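Fibronectin type III domain-containing protein (Simiduia agarivorans, PDB 6P2K) probably hydrolyses xyloglucan or related beta-glucans as a family 74 glycoside hydrolase, with its chain here forming the beta-propeller part of a longer protein. Local coordinates at residues Asn45-Gln50 against Lys394-Glu399; Asp326-Pro331 against Ser351-Thr356; Thr356-Ser361 against Asn373-Pro378. All blocks are in the same frame, centred on the assembly; numbering follows the deposited sequence.

Starting from the N terminus, the chain first leaves 45-50, a turn in the first blade (17-51), and contact 1 ties it to 394-399, which begins on the last residues of strand 388-395, beyond the last blade (336-373) of that propeller. This long loop encloses the other two contacts, which follow one another. Contact 2 ties 326-331 to 351-356 at the start of the last blade. Contact 3 begins at T356, shared with contact 2, and closes a loop over strands 358-363 and 368-373. Contacts 2 and 3 meet where S351 O probably accepts from Y358 N, between neighbouring strands of one blade; contacts 1 and 3 meet through the E47-K374 salt bridge and neighbouring strands 376-379 and 388-395.

Contact 1: Asn45-Gln50 against Lys394-Glu399; sequences NGESWQ and KGKGTE
Charge pairing comes first: K396 runs beside E47, and its NZ comes to E47 OE2 from above the carboxylate plane, 3.0 Å away, in a salt bridge. The lysine stays extended as far as CE and bends only at its last torsion (chi4 -68°), which turns NZ onto the carboxylate; on the way its CD passes 3.4 Å from G46 O. NZ also makes a weak bond to E47 O and one to T377 OG1, while E47 OE1 takes K374, so two lysines grip this carboxylate. Among backbone bonds, W49 N donates to K396 O at 2.8 Å, and S48 CA sends a CA-H...O contact to the same oxygen at 3.4 Å. The sequence from S42 to W49 follows the Asp-box pattern, a turn recurrent in propeller blades, here with N44 in place of the aspartate and S48 in place of the threonine: G46 CA lies over one face of the W49 indole, and NE1 bonds to K374 O. In the apolar packing K396 CB sits at the indole edge, 4.0 Å from W49 CD1, and T398 CG2 touches W49 CB at 3.6 Å. One water lies 3.1 Å from both W49 O and G397 O and can donate to either.

Contact 2: Asp326-Pro331 against Ser351-Thr356; sequences DYATPP and STTNQT
D326 and Q355 meet because their first torsions turn the two groups toward each other: D326 CG stands opposite its own N (chi1 -169°), while Q355 CG is opposite its carbonyl carbon (chi1 -46°) and the chain then runs straight out to the amide. The two side chains cross at about a right angle. Q355 NE2 donates to D326 OD2 at 2.7 Å with an N-H...O angle of 158°; the oxygen lies close to the amide plane, but the amide reaches it from well above the carboxylate plane. The same nitrogen also bonds to N420 OD1, and two acceptors on one NH2 would hold the amide in this rotation.

Two waters lie beside this bond. One donates to D326 OD2 at 2.8 Å, accepts from Q355 N at 2.9 Å and is hydrogen-bonded to T353 OG1; the second joins D326 O to T353 OG1. That hydroxyl also shares a hydrogen bond with T356 OG1, 2.7 Å away. The 351-356 loop is braced from within by T352 OG1, which accepts from N354 N at 2.8 Å to form an ST turn and donates to T356 O.

Packing closes the other end. T353 CG2 rests 3.7 Å from P331 CB, the two side chains crossing at a slant, and T353 CB lies 3.7 Å from A328 O. P330, just before, follows a cis peptide bond, and W314 covers P331 and T353. R289 NH1 reaches both P330 O and T353 O. The side chain of Q355 lies about 6 Å from that of Q16, a zinc ligand, and near a glycerol, probably from the crystallisation liquor. Its bond to N420, in the first blade of the second propeller, is consistent with a position lining the cleft between the two propellers, where family 74 enzymes bind their glucan.

Contact 3: Thr356-Ser361 against Asn373-Pro378; sequences TMYYAS and NKYSTP
The Y375 ring, at the end of a four-stranded propeller blade, carries T356 CG2 over the centre of one face, a CH-pi contact with the methyl 3.4 Å from the ring centroid and 12° off the normal. S376 OG lies over the opposite face, displaced toward the rim. At the edge, near the ring plane, come M357 O and the hydroxyl end of Y358, whose OH is 3.5 Å from Y375 CE1 and bonds to D322 O. The two tyrosine rings are oblique, planes 51° apart, and T356 OG1 sits at the edge of the Y358 ring. Y358 and N373 form an antiparallel non-hydrogen-bonded pair between strands 358-363 and 368-373 of the blade, and the chain then turns into strand 376-379. Beyond the pair, K374 N donates to M357 O at 3.0 Å. Y375 has its CG wedged between its own N and carbonyl carbon (chi1 73°), which places the ring face against T356 CG2, and its OH bonds to I323 O and D326 N. M357 CE touches Y375 CB at 3.8 Å, and Y359 CB touches K374 CG at 3.9 Å. N373 shapes the turn: OD1 accepts from Y375 N at 2.9 Å, an Asx turn, and from S376 N at 3.0 Å. Its ND2, which also bonds to D322 OD2, donates in the amide plane to S376 OG at 3.2 Å.

Contact 1: Asn45-Gln50 against Lys394-Glu399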
ATOM      1  N   ASN B  45      11.250  39.136 -28.201  1.00 28.17           N
ATOM      2  CA  ASN B  45      10.115  38.453 -28.828  1.00 27.60           C
ATOM      3  C   ASN B  45       9.304  37.649 -27.812  1.00 29.03           C
ATOM      4  O   ASN B  45       8.868  36.526 -28.078  1.00 29.17           O
ATOM      5  CB  ASN B  45      10.571  37.562 -29.985  1.00 30.15           C
ATOM      6  CG  ASN B  45       9.461  37.298 -30.984  1.00 26.92           C
ATOM      7  OD1 ASN B  45       8.651  38.180 -31.269  1.00 27.03           O
ATOM      8  ND2 ASN B  45       9.408  36.080 -31.510  1.00 26.10           N
ATOM      9  N   GLY B  46       9.097  38.230 -26.635  1.00 25.33           N
ATOM     10  CA  GLY B  46       8.181  37.665 -25.671  1.00 23.15           C
ATOM     11  C   GLY B  46       8.766  36.668 -24.700  1.00 23.51           C
ATOM     12  O   GLY B  46       8.001  36.039 -23.960  1.00 20.80           O
ATOM     13  N   GLU B  47      10.091  36.491 -24.677  1.00 23.51           N
ATOM     14  CA  GLU B  47      10.683  35.637 -23.649  1.00 25.06           C
ATOM     15  C   GLU B  47      10.586  36.282 -22.273  1.00 26.56           C
ATOM     16  O   GLU B  47      10.551  35.575 -21.257  1.00 27.59           O
ATOM     17  CB  GLU B  47      12.137  35.312 -23.995  1.00 27.76           C
ATOM     18  CG  GLU B  47      12.291  34.226 -25.051  1.00 36.08           C
ATOM     19  CD  GLU B  47      11.496  32.968 -24.725  1.00 42.56           C
ATOM     20  OE1 GLU B  47      10.768  32.473 -25.612  1.00 42.85           O
ATOM     21  OE2 GLU B  47      11.598  32.473 -23.583  1.00 45.09           O
ATOM     22  N   SER B  48      10.533  37.611 -22.218  1.00 25.30           N
ATOM     23  CA  SER B  48      10.287  38.338 -20.982  1.00 23.18           C
ATOM     24  C   SER B  48       9.608  39.654 -21.330  1.00 24.33           C
ATOM     25  O   SER B  48       9.912  40.270 -22.355  1.00 25.86           O
ATOM     26  CB  SER B  48      11.577  38.603 -20.201  1.00 24.42           C
ATOM     27  OG  SER B  48      12.374  39.573 -20.859  1.00 27.62           O
ATOM     28  N   TRP B  49       8.682  40.074 -20.471  1.00 24.27           N
ATOM     29  CA  TRP B  49       7.882  41.271 -20.687  1.00 24.81           C
ATOM     30  C   TRP B  49       8.155  42.290 -19.590  1.00 25.93           C
ATOM     31  O   TRP B  49       8.373  41.926 -18.430  1.00 30.30           O
ATOM     32  CB  TRP B  49       6.386  40.937 -20.719  1.00 20.75           C
ATOM     33  CG  TRP B  49       5.999  40.012 -21.825  1.00 21.42           C
ATOM     34  CD1 TRP B  49       5.981  38.646 -21.785  1.00 22.42           C
ATOM     35  CD2 TRP B  49       5.564  40.381 -23.139  1.00 22.69           C
ATOM     36  NE1 TRP B  49       5.564  38.144 -22.994  1.00 21.81           N
ATOM     37  CE2 TRP B  49       5.302  39.189 -23.841  1.00 22.63           C
ATOM     38  CE3 TRP B  49       5.372  41.605 -23.789  1.00 25.20           C
ATOM     39  CZ2 TRP B  49       4.856  39.184 -25.161  1.00 24.45           C
ATOM     40  CZ3 TRP B  49       4.932  41.598 -25.100  1.00 24.54           C
ATOM     41  CH2 TRP B  49       4.680  40.395 -25.772  1.00 22.88           C
ATOM     42  N   GLN B  50       8.125  43.568 -19.961  1.00 27.93           N
ATOM     43  CA  GLN B  50       8.335  44.665 -19.027  1.00 29.76           C
ATOM     44  C   GLN B  50       7.184  45.655 -19.125  1.00 29.31           C
ATOM     45  O   GLN B  50       6.608  45.857 -20.196  1.00 25.74           O
ATOM     46  CB  GLN B  50       9.660  45.403 -19.295  1.00 33.51           C
ATOM     47  CG  GLN B  50      10.916  44.597 -19.009  1.00 37.22           C
ATOM     48  CD  GLN B  50      11.218  43.577 -20.092  1.00 41.59           C
ATOM     49  OE1 GLN B  50      11.587  42.436 -19.803  1.00 42.32           O
ATOM     50  NE2 GLN B  50      11.061  43.984 -21.348  1.00 40.89           N
ATOM     51  N   LYS B 394       6.072  29.586 -14.154  1.00 19.04           N
ATOM     52  CA  LYS B 394       6.293  30.920 -13.620  1.00 21.55           C
ATOM     53  C   LYS B 394       6.077  31.954 -14.719  1.00 16.16           C
ATOM     54  O   LYS B 394       6.320  31.691 -15.900  1.00 17.70           O
ATOM     55  CB  LYS B 394       7.701  31.057 -13.027  1.00 24.40           C
ATOM     56  CG  LYS B 394       8.837  30.913 -14.025  1.00 28.11           C
ATOM     57  CD  LYS B 394      10.179  31.018 -13.323  1.00 32.93           C
ATOM     58  CE  LYS B 394      11.327  30.905 -14.305  1.00 42.22           C
ATOM     59  NZ  LYS B 394      12.638  30.878 -13.600  1.00 50.54           N
ATOM     60  N   GLY B 395       5.616  33.136 -14.319  1.00 18.44           N
ATOM     61  CA  GLY B 395       5.261  34.152 -15.286  1.00 20.78           C
ATOM     62  C   GLY B 395       6.460  34.723 -16.020  1.00 21.06           C
ATOM     63  O   GLY B 395       7.602  34.680 -15.559  1.00 21.96           O
ATOM     64  N   LYS B 396       6.181  35.276 -17.197  1.00 22.31           N
ATOM     65  CA  LYS B 396       7.195  35.921 -18.018  1.00 25.85           C
ATOM     66  C   LYS B 396       7.197  37.436 -17.865  1.00 23.54           C
ATOM     67  O   LYS B 396       7.867  38.123 -18.638  1.00 26.95           O
ATOM     68  CB  LYS B 396       7.011  35.545 -19.491  1.00 24.72           C
ATOM     69  CG  LYS B 396       7.518  34.150 -19.847  1.00 24.78           C
ATOM     70  CD  LYS B 396       7.506  33.930 -21.362  1.00 25.29           C
ATOM     71  CE  LYS B 396       8.021  32.548 -21.738  1.00 23.74           C
ATOM     72  NZ  LYS B 396       9.477  32.392 -21.455  1.00 25.31           N
ATOM     73  N   GLY B 397       6.470  37.970 -16.887  1.00 22.88           N
ATOM     74  CA  GLY B 397       6.469  39.398 -16.613  1.00 20.96           C
ATOM     75  C   GLY B 397       5.109  40.063 -16.650  1.00 20.99           C
ATOM     76  O   GLY B 397       5.000  41.234 -16.252  1.00 23.55           O
ATOM     77  N   THR B 398       4.065  39.389 -17.117  1.00 19.71           N
ATOM     78  CA  THR B 398       2.715  39.929 -17.082  1.00 18.78           C
ATOM     79  C   THR B 398       1.867  39.140 -16.096  1.00 19.87           C
ATOM     80  O   THR B 398       2.129  37.964 -15.830  1.00 24.02           O
ATOM     81  CB  THR B 398       2.057  39.891 -18.465  1.00 18.68           C
ATOM     82  OG1 THR B 398       1.605  38.560 -18.744  1.00 17.24           O
ATOM     83  CG2 THR B 398       3.035  40.333 -19.540  1.00 21.67           C
ATOM     84  N   GLU B 399       0.855  39.802 -15.545  1.00 21.77           N
ATOM     85  CA  GLU B 399      -0.151  39.133 -14.729  1.00 22.19           C
ATOM     86  C   GLU B 399      -1.460  39.888 -14.890  1.00 22.27           C
ATOM     87  O   GLU B 399      -1.507  41.104 -14.680  1.00 21.14           O
ATOM     88  CB  GLU B 399       0.250  39.069 -13.252  1.00 22.25           C
ATOM     89  CG  GLU B 399       0.796  40.366 -12.679  1.00 23.52           C
ATOM     90  CD  GLU B 399       2.269  40.567 -12.973  1.00 31.65           C
ATOM     91  OE1 GLU B 399       3.046  39.618 -12.732  1.00 32.15           O
ATOM     92  OE2 GLU B 399       2.655  41.670 -13.422  1.00 35.18           O
TER
HETATM   93  O   HOH W   1       7.489  42.900 -15.647  1.00 44.93           O

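Contact 2: Asp326-Pro331 against Ser351-Thr356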
ATOM      1  N   ASP B 326      -2.349  27.483 -18.637  1.00 20.56           N
ATOM      2  CA  ASP B 326      -3.745  27.721 -19.008  1.00 16.72           C
ATOM      3  C   ASP B 326      -4.154  26.690 -20.051  1.00 18.61           C
ATOM      4  O   ASP B 326      -3.960  26.877 -21.254  1.00 13.70           O
ATOM      5  CB  ASP B 326      -3.920  29.146 -19.520  1.00 17.85           C
ATOM      6  CG  ASP B 326      -5.379  29.545 -19.670  1.00 20.89           C
ATOM      7  OD1 ASP B 326      -6.267  28.739 -19.316  1.00 21.20           O
ATOM      8  OD2 ASP B 326      -5.637  30.671 -20.144  1.00 20.91           O
ATOM      9  N   TYR B 327      -4.735  25.583 -19.586  1.00 16.51           N
ATOM     10  CA  TYR B 327      -5.204  24.522 -20.477  1.00 19.63           C
ATOM     11  C   TYR B 327      -6.430  25.041 -21.226  1.00 23.23           C
ATOM     12  O   TYR B 327      -7.581  24.777 -20.873  1.00 25.52           O
ATOM     13  CB  TYR B 327      -5.510  23.251 -19.691  1.00 16.59           C
ATOM     14  CG  TYR B 327      -5.676  22.027 -20.566  1.00 17.99           C
ATOM     15  CD1 TYR B 327      -4.571  21.307 -20.998  1.00 16.86           C
ATOM     16  CD2 TYR B 327      -6.936  21.590 -20.958  1.00 22.46           C
ATOM     17  CE1 TYR B 327      -4.715  20.189 -21.798  1.00 18.99           C
ATOM     18  CE2 TYR B 327      -7.090  20.469 -21.755  1.00 21.64           C
ATOM     19  CZ  TYR B 327      -5.975  19.777 -22.173  1.00 21.52           C
ATOM     20  OH  TYR B 327      -6.119  18.665 -22.967  1.00 27.09           O
ATOM     21  N   ALA B 328      -6.167  25.804 -22.284  1.00 21.45           N
ATOM     22  CA  ALA B 328      -7.203  26.468 -23.074  1.00 20.53           C
ATOM     23  C   ALA B 328      -7.118  25.934 -24.499  1.00 20.44           C
ATOM     24  O   ALA B 328      -6.324  26.423 -25.307  1.00 22.30           O
ATOM     25  CB  ALA B 328      -7.035  27.985 -23.034  1.00 16.63           C
ATOM     26  N   THR B 329      -7.940  24.930 -24.806  1.00 17.64           N
ATOM     27  CA  THR B 329      -7.883  24.256 -26.092  1.00 18.64           C
ATOM     28  C   THR B 329      -9.290  23.906 -26.557  1.00 18.51           C
ATOM     29  O   THR B 329     -10.139  23.526 -25.734  1.00 21.37           O
ATOM     30  CB  THR B 329      -7.023  22.984 -26.014  1.00 18.80           C
ATOM     31  OG1 THR B 329      -7.123  22.253 -27.241  1.00 18.90           O
ATOM     32  CG2 THR B 329      -7.472  22.096 -24.856  1.00 17.99           C
ATOM     33  N   PRO B 330      -9.587  24.053 -27.861  1.00 17.51           N
ATOM     34  CA  PRO B 330      -8.743  24.661 -28.897  1.00 17.70           C
ATOM     35  C   PRO B 330      -8.458  26.133 -28.615  1.00 19.26           C
ATOM     36  O   PRO B 330      -9.179  26.738 -27.824  1.00 17.15           O
ATOM     37  CB  PRO B 330      -9.584  24.511 -30.171  1.00 17.93           C
ATOM     38  CG  PRO B 330     -10.497  23.382 -29.895  1.00 19.12           C
ATOM     39  CD  PRO B 330     -10.819  23.482 -28.434  1.00 17.08           C
ATOM     40  N   PRO B 331      -7.418  26.694 -29.226  1.00 23.27           N
ATOM     41  CA  PRO B 331      -7.165  28.127 -29.047  1.00 24.29           C
ATOM     42  C   PRO B 331      -8.334  28.949 -29.568  1.00 23.08           C
ATOM     43  O   PRO B 331      -8.941  28.622 -30.592  1.00 22.33           O
ATOM     44  CB  PRO B 331      -5.895  28.375 -29.870  1.00 24.17           C
ATOM     45  CG  PRO B 331      -5.308  27.023 -30.130  1.00 21.52           C
ATOM     46  CD  PRO B 331      -6.456  26.070 -30.150  1.00 19.80           C
ATOM     47  N   SER B 351      -0.236  35.347 -31.920  1.00 24.98           N
ATOM     48  CA  SER B 351      -1.649  35.078 -31.650  1.00 22.62           C
ATOM     49  C   SER B 351      -1.806  34.677 -30.181  1.00 21.08           C
ATOM     50  O   SER B 351      -0.933  34.965 -29.355  1.00 24.24           O
ATOM     51  CB  SER B 351      -2.184  34.009 -32.617  1.00 23.32           C
ATOM     52  OG  SER B 351      -3.574  33.804 -32.427  1.00 21.87           O
ATOM     53  N   THR B 352      -2.914  34.006 -29.858  1.00 17.21           N
ATOM     54  CA  THR B 352      -3.276  33.731 -28.470  1.00 19.22           C
ATOM     55  C   THR B 352      -4.255  32.564 -28.414  1.00 18.51           C
ATOM     56  O   THR B 352      -4.922  32.243 -29.401  1.00 21.62           O
ATOM     57  CB  THR B 352      -3.905  34.963 -27.809  1.00 20.87           C
ATOM     58  OG1 THR B 352      -4.288  34.653 -26.462  1.00 20.81           O
ATOM     59  CG2 THR B 352      -5.137  35.402 -28.587  1.00 17.12           C
ATOM     60  N   THR B 353      -4.340  31.934 -27.239  1.00 15.39           N
ATOM     61  CA  THR B 353      -5.424  30.993 -26.975  1.00 20.68           C
ATOM     62  C   THR B 353      -6.602  31.645 -26.265  1.00 23.10           C
ATOM     63  O   THR B 353      -7.640  30.988 -26.110  1.00 21.11           O
ATOM     64  CB  THR B 353      -4.942  29.787 -26.147  1.00 18.25           C
ATOM     65  OG1 THR B 353      -4.495  30.218 -24.851  1.00 15.16           O
ATOM     66  CG2 THR B 353      -3.829  29.035 -26.871  1.00 14.72           C
ATOM     67  N   ASN B 354      -6.429  32.901 -25.818  1.00 21.13           N
ATOM     68  CA  ASN B 354      -7.428  33.861 -25.333  1.00 23.29           C
ATOM     69  C   ASN B 354      -6.814  34.736 -24.245  1.00 20.22           C
ATOM     70  O   ASN B 354      -6.834  35.965 -24.343  1.00 21.93           O
ATOM     71  CB  ASN B 354      -8.703  33.210 -24.783  1.00 26.28           C
ATOM     72  CG  ASN B 354      -9.711  34.239 -24.292  1.00 30.47           C
ATOM     73  OD1 ASN B 354      -9.827  34.487 -23.093  1.00 33.34           O
ATOM     74  ND2 ASN B 354     -10.432  34.856 -25.222  1.00 31.70           N
ATOM     75  N   GLN B 355      -6.274  34.109 -23.201  1.00 19.29           N
ATOM     76  CA  GLN B 355      -5.667  34.820 -22.084  1.00 20.99           C
ATOM     77  C   GLN B 355      -4.147  34.830 -22.154  1.00 20.46           C
ATOM     78  O   GLN B 355      -3.490  35.142 -21.154  1.00 23.85           O
ATOM     79  CB  GLN B 355      -6.108  34.206 -20.753  1.00 18.53           C
ATOM     80  CG  GLN B 355      -7.595  33.917 -20.630  1.00 19.69           C
ATOM     81  CD  GLN B 355      -7.967  33.407 -19.243  1.00 20.72           C
ATOM     82  OE1 GLN B 355      -8.856  33.953 -18.588  1.00 21.92           O
ATOM     83  NE2 GLN B 355      -7.277  32.362 -18.787  1.00 17.03           N
ATOM     84  N   THR B 356      -3.571  34.497 -23.305  1.00 18.21           N
ATOM     85  CA  THR B 356      -2.158  34.160 -23.396  1.00 19.37           C
ATOM     86  C   THR B 356      -1.515  34.902 -24.564  1.00 21.43           C
ATOM     87  O   THR B 356      -2.160  35.680 -25.272  1.00 21.94           O
ATOM     88  CB  THR B 356      -1.982  32.644 -23.550  1.00 21.75           C
ATOM     89  OG1 THR B 356      -2.711  32.194 -24.701  1.00 22.29           O
ATOM     90  CG2 THR B 356      -2.516  31.924 -22.318  1.00 17.43           C
TER
HETATM   91  O   HOH W   2      -6.140  31.242 -22.815  1.00 18.40           O
HETATM   92  O   HOH W   3      -2.819  28.287 -23.486  1.00 20.54           O

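Contact 3: Thr356-Ser361 against Asn373-Pro378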
ATOM      1  N   THR B 356      -3.571  34.497 -23.305  1.00 18.21           N
ATOM      2  CA  THR B 356      -2.158  34.160 -23.396  1.00 19.37           C
ATOM      3  C   THR B 356      -1.515  34.902 -24.564  1.00 21.43           C
ATOM      4  O   THR B 356      -2.160  35.680 -25.272  1.00 21.94           O
ATOM      5  CB  THR B 356      -1.982  32.644 -23.550  1.00 21.75           C
ATOM      6  OG1 THR B 356      -2.711  32.194 -24.701  1.00 22.29           O
ATOM      7  CG2 THR B 356      -2.516  31.924 -22.318  1.00 17.43           C
ATOM      8  N   MET B 357      -0.219  34.658 -24.755  1.00 18.67           N
ATOM      9  CA  MET B 357       0.526  35.176 -25.894  1.00 21.01           C
ATOM     10  C   MET B 357       1.338  34.037 -26.491  1.00 21.69           C
ATOM     11  O   MET B 357       2.061  33.343 -25.769  1.00 17.66           O
ATOM     12  CB  MET B 357       1.447  36.337 -25.493  1.00 24.04           C
ATOM     13  CG  MET B 357       0.732  37.517 -24.850  1.00 26.70           C
ATOM     14  SD  MET B 357       0.539  37.328 -23.066  1.00 27.75           S
ATOM     15  CE  MET B 357       2.218  37.624 -22.514  1.00 24.49           C
ATOM     16  N   TYR B 358       1.217  33.849 -27.803  1.00 19.35           N
ATOM     17  CA  TYR B 358       1.863  32.744 -28.493  1.00 17.25           C
ATOM     18  C   TYR B 358       2.503  33.248 -29.775  1.00 21.77           C
ATOM     19  O   TYR B 358       1.937  34.101 -30.465  1.00 19.43           O
ATOM     20  CB  TYR B 358       0.859  31.630 -28.818  1.00 18.15           C
ATOM     21  CG  TYR B 358       0.674  30.632 -27.700  1.00 21.21           C
ATOM     22  CD1 TYR B 358      -0.221  30.875 -26.667  1.00 21.27           C
ATOM     23  CD2 TYR B 358       1.396  29.447 -27.676  1.00 21.38           C
ATOM     24  CE1 TYR B 358      -0.391  29.962 -25.638  1.00 17.48           C
ATOM     25  CE2 TYR B 358       1.231  28.529 -26.657  1.00 18.76           C
ATOM     26  CZ  TYR B 358       0.337  28.795 -25.644  1.00 16.89           C
ATOM     27  OH  TYR B 358       0.174  27.889 -24.630  1.00 19.57           O
ATOM     28  N   TYR B 359       3.681  32.713 -30.092  1.00 21.62           N
ATOM     29  CA  TYR B 359       4.379  33.044 -31.324  1.00 23.31           C
ATOM     30  C   TYR B 359       4.696  31.770 -32.091  1.00 23.76           C
ATOM     31  O   TYR B 359       5.133  30.772 -31.508  1.00 24.86           O
ATOM     32  CB  TYR B 359       5.676  33.817 -31.053  1.00 24.59           C
ATOM     33  CG  TYR B 359       6.473  34.098 -32.306  1.00 26.37           C
ATOM     34  CD1 TYR B 359       6.151  35.167 -33.131  1.00 27.94           C
ATOM     35  CD2 TYR B 359       7.543  33.291 -32.668  1.00 28.51           C
ATOM     36  CE1 TYR B 359       6.875  35.426 -34.278  1.00 29.31           C
ATOM     37  CE2 TYR B 359       8.270  33.540 -33.814  1.00 29.28           C
ATOM     38  CZ  TYR B 359       7.933  34.608 -34.613  1.00 30.78           C
ATOM     39  OH  TYR B 359       8.657  34.861 -35.753  1.00 37.68           O
ATOM     40  N   ALA B 360       4.483  31.813 -33.401  1.00 20.60           N
ATOM     41  CA  ALA B 360       4.767  30.692 -34.283  1.00 23.71           C
ATOM     42  C   ALA B 360       5.881  31.080 -35.241  1.00 27.03           C
ATOM     43  O   ALA B 360       5.803  32.124 -35.895  1.00 27.11           O
ATOM     44  CB  ALA B 360       3.523  30.278 -35.069  1.00 22.61           C
ATOM     45  N   SER B 361       6.919  30.256 -35.311  1.00 29.07           N
ATOM     46  CA  SER B 361       7.909  30.403 -36.364  1.00 29.00           C
ATOM     47  C   SER B 361       7.496  29.552 -37.560  1.00 30.53           C
ATOM     48  O   SER B 361       6.744  28.584 -37.433  1.00 32.18           O
ATOM     49  CB  SER B 361       9.302  30.007 -35.874  1.00 33.27           C
ATOM     50  OG  SER B 361       9.279  28.747 -35.226  1.00 39.49           O
ATOM     51  N   ASN B 373       5.254  29.087 -26.500  1.00 20.44           N
ATOM     52  CA  ASN B 373       4.600  29.706 -25.352  1.00 21.13           C
ATOM     53  C   ASN B 373       5.355  30.977 -24.969  1.00 22.59           C
ATOM     54  O   ASN B 373       6.533  30.917 -24.603  1.00 21.73           O
ATOM     55  CB  ASN B 373       4.562  28.692 -24.202  1.00 18.41           C
ATOM     56  CG  ASN B 373       4.153  29.288 -22.855  1.00 19.99           C
ATOM     57  OD1 ASN B 373       3.937  30.492 -22.700  1.00 18.18           O
ATOM     58  ND2 ASN B 373       4.046  28.415 -21.861  1.00 22.38           N
ATOM     59  N   LYS B 374       4.675  32.127 -25.045  1.00 17.58           N
ATOM     60  CA  LYS B 374       5.288  33.420 -24.756  1.00 15.97           C
ATOM     61  C   LYS B 374       4.604  34.133 -23.593  1.00 19.40           C
ATOM     62  O   LYS B 374       4.611  35.363 -23.520  1.00 21.13           O
ATOM     63  CB  LYS B 374       5.279  34.316 -25.995  1.00 16.64           C
ATOM     64  CG  LYS B 374       6.080  33.770 -27.171  1.00 19.47           C
ATOM     65  CD  LYS B 374       7.574  33.781 -26.872  1.00 19.01           C
ATOM     66  CE  LYS B 374       8.384  33.367 -28.094  1.00 21.63           C
ATOM     67  NZ  LYS B 374       9.804  33.786 -27.977  1.00 24.44           N
ATOM     68  N   TYR B 375       4.000  33.380 -22.675  1.00 16.87           N
ATOM     69  CA  TYR B 375       3.397  33.984 -21.496  1.00 18.13           C
ATOM     70  C   TYR B 375       3.853  33.372 -20.182  1.00 19.64           C
ATOM     71  O   TYR B 375       3.780  34.058 -19.154  1.00 18.89           O
ATOM     72  CB  TYR B 375       1.858  33.929 -21.578  1.00 17.35           C
ATOM     73  CG  TYR B 375       1.222  32.565 -21.375  1.00 17.35           C
ATOM     74  CD1 TYR B 375       1.174  31.632 -22.408  1.00 13.80           C
ATOM     75  CD2 TYR B 375       0.636  32.227 -20.159  1.00 17.08           C
ATOM     76  CE1 TYR B 375       0.583  30.393 -22.230  1.00 13.37           C
ATOM     77  CE2 TYR B 375       0.041  30.991 -19.969  1.00 16.18           C
ATOM     78  CZ  TYR B 375       0.015  30.079 -21.007  1.00 16.93           C
ATOM     79  OH  TYR B 375      -0.584  28.853 -20.815  1.00 17.83           O
ATOM     80  N   SER B 376       4.342  32.134 -20.176  1.00 18.27           N
ATOM     81  CA  SER B 376       4.767  31.493 -18.941  1.00 15.85           C
ATOM     82  C   SER B 376       5.920  30.550 -19.244  1.00 20.06           C
ATOM     83  O   SER B 376       6.116  30.124 -20.386  1.00 20.86           O
ATOM     84  CB  SER B 376       3.612  30.740 -18.273  1.00 16.04           C
ATOM     85  OG  SER B 376       3.003  29.829 -19.173  1.00 16.94           O
ATOM     86  N   THR B 377       6.678  30.219 -18.201  1.00 18.45           N
ATOM     87  CA  THR B 377       7.896  29.429 -18.336  1.00 20.02           C
ATOM     88  C   THR B 377       7.783  28.162 -17.499  1.00 19.64           C
ATOM     89  O   THR B 377       7.545  28.253 -16.283  1.00 19.55           O
ATOM     90  CB  THR B 377       9.114  30.243 -17.902  1.00 22.59           C
ATOM     91  OG1 THR B 377       9.113  31.499 -18.591  1.00 26.40           O
ATOM     92  CG2 THR B 377      10.404  29.492 -18.220  1.00 24.63           C
ATOM     93  N   PRO B 378       7.951  26.978 -18.080  1.00 18.98           N
ATOM     94  CA  PRO B 378       7.855  25.752 -17.283  1.00 18.77           C
ATOM     95  C   PRO B 378       9.071  25.578 -16.391  1.00 21.80           C
ATOM     96  O   PRO B 378      10.189  25.956 -16.747  1.00 18.90           O
ATOM     97  CB  PRO B 378       7.788  24.648 -18.343  1.00 20.66           C
ATOM     98  CG  PRO B 378       8.569  25.209 -19.497  1.00 17.32           C
ATOM     99  CD  PRO B 378       8.273  26.699 -19.492  1.00 19.60           C
TER